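Local atomic coordinates of D-psicose 3-epimerase (Agrobacterium tumefaciens, PDB entry 2HK0), a protein that interconverts D-fructose and D-psicose by epimerisation at C3, a reaction in which a bound metal has a pivotal role. Residues 178-183 with 187-192. Sequence-based numbering, arbitrary orientation.
Sequences HVLNTA and VAFVKD
Leu-180 meets Phe-189 with both of its methyl groups, and the two side chains cross at about a right angle. CD1 of Leu-180 lies over one face of the Phe-189 ring, 4.2 Å from the ring centroid and 24° off the normal, which qualifies as a CH-pi contact. It is displaced toward the rim on the CG side, since Leu-180 CD1 is 3.8 Å from Phe-189 CG. The other branch, CD2 of Leu-180, packs chiefly on the CB that carries the ring, 3.6 Å from Phe-189 CB. With CG of Phe-189 anti to its own backbone N (chi1 178°), the ring stands off the helix, and the Phe-189 side chain also touches Val-150 and Ile-153 of helix 142-162. Ile-169 touches both Leu-180 and Phe-189, which places the cluster between strand 166-170 of the TIM barrel and the helices 142-162 and 183-193 outside it, at the loop leading from that strand into helix 183-193. Thr-182 occupies the N-cap position without a capping bond from its side chain, and the first turn of that helix is closed by Val-187 N donating to Ala-183 O over 2.8 Å, a nearly straight bond with an N-H...O angle of 165°. Val-187 CG2, beside its backbone N, comes within 3.4 Å of the same Ala-183 O and flanks this carbonyl. The N-H of Ala-183, at the helix start, is taken by the carboxylate of Glu-211.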
# COMPACT_ATOMS: atom_id res chain seq x y z
N HIS A 178 17.16 10.01 -20.52
CA HIS A 178 17.30 11.27 -19.82
C HIS A 178 16.34 12.32 -20.32
O HIS A 178 16.41 13.46 -19.87
CB HIS A 178 18.71 11.80 -20.03
CG HIS A 178 19.08 11.94 -21.47
ND1 HIS A 178 19.32 10.85 -22.28
CD2 HIS A 178 19.20 13.03 -22.26
CE1 HIS A 178 19.58 11.26 -23.50
NE2 HIS A 178 19.52 12.58 -23.52
N VAL A 179 15.47 11.95 -21.26
CA VAL A 179 14.52 12.91 -21.83
C VAL A 179 13.08 12.78 -21.32
O VAL A 179 12.49 13.77 -20.89
CB VAL A 179 14.55 12.79 -23.37
CG1 VAL A 179 13.55 13.77 -24.00
CG2 VAL A 179 15.97 13.07 -23.87
N LEU A 180 12.52 11.58 -21.37
CA LEU A 180 11.15 11.34 -20.90
C LEU A 180 11.21 10.30 -19.76
O LEU A 180 11.44 9.11 -20.00
CB LEU A 180 10.27 10.82 -22.05
CG LEU A 180 10.32 11.63 -23.37
CD1 LEU A 180 9.48 10.94 -24.46
CD2 LEU A 180 9.77 13.04 -23.13
N ASN A 181 11.04 10.77 -18.52
CA ASN A 181 11.10 9.92 -17.32
C ASN A 181 9.77 9.87 -16.60
O ASN A 181 9.55 9.05 -15.71
CB ASN A 181 12.12 10.47 -16.34
CG ASN A 181 13.52 10.46 -16.90
OD1 ASN A 181 14.24 11.45 -16.80
ND2 ASN A 181 13.91 9.35 -17.50
N THR A 182 8.87 10.75 -17.02
CA THR A 182 7.58 10.88 -16.38
C THR A 182 6.39 10.87 -17.36
O THR A 182 6.52 11.30 -18.50
CB THR A 182 7.64 12.23 -15.61
OG1 THR A 182 7.86 11.98 -14.22
CG2 THR A 182 6.46 13.04 -15.87
N ALA A 183 5.24 10.37 -16.91
CA ALA A 183 4.06 10.37 -17.76
C ALA A 183 3.79 11.82 -18.23
O ALA A 183 3.48 12.05 -19.39
CB ALA A 183 2.85 9.82 -16.99
N VAL A 187 3.55 12.94 -22.07
CA VAL A 187 2.42 13.63 -22.66
C VAL A 187 2.84 14.95 -23.33
O VAL A 187 2.35 15.28 -24.41
CB VAL A 187 1.35 13.91 -21.60
CG1 VAL A 187 0.33 14.94 -22.13
CG2 VAL A 187 0.62 12.59 -21.24
N ALA A 188 3.76 15.70 -22.72
CA ALA A 188 4.19 16.97 -23.31
C ALA A 188 4.86 16.70 -24.64
O ALA A 188 4.62 17.39 -25.63
CB ALA A 188 5.15 17.71 -22.37
N PHE A 189 5.70 15.67 -24.67
CA PHE A 189 6.41 15.31 -25.88
C PHE A 189 5.43 14.95 -27.00
O PHE A 189 5.57 15.40 -28.13
CB PHE A 189 7.35 14.12 -25.60
CG PHE A 189 8.09 13.63 -26.80
CD1 PHE A 189 7.50 12.71 -27.68
CD2 PHE A 189 9.38 14.06 -27.06
CE1 PHE A 189 8.20 12.24 -28.79
CE2 PHE A 189 10.10 13.59 -28.18
CZ PHE A 189 9.51 12.68 -29.04
N VAL A 190 4.45 14.11 -26.68
CA VAL A 190 3.44 13.68 -27.64
C VAL A 190 2.62 14.88 -28.17
O VAL A 190 2.34 14.96 -29.37
CB VAL A 190 2.54 12.59 -27.00
CG1 VAL A 190 1.28 12.35 -27.84
CG2 VAL A 190 3.34 11.30 -26.89
N LYS A 191 2.26 15.80 -27.29
CA LYS A 191 1.49 16.97 -27.73
C LYS A 191 2.33 17.81 -28.70
O LYS A 191 1.81 18.36 -29.66
CB LYS A 191 1.06 17.81 -26.53
CG LYS A 191 -0.12 17.19 -25.78
CD LYS A 191 -0.48 18.01 -24.55
CE LYS A 191 -1.72 17.46 -23.86
NZ LYS A 191 -2.07 18.30 -22.67
N ASP A 192 3.63 17.92 -28.42
CA ASP A 192 4.53 18.66 -29.29
C ASP A 192 4.65 18.00 -30.66
O ASP A 192 4.83 18.68 -31.67
CB ASP A 192 5.93 18.75 -28.70
CG ASP A 192 6.13 20.00 -27.89
OD1 ASP A 192 5.31 20.93 -28.05
OD2 ASP A 192 7.09 20.05 -27.09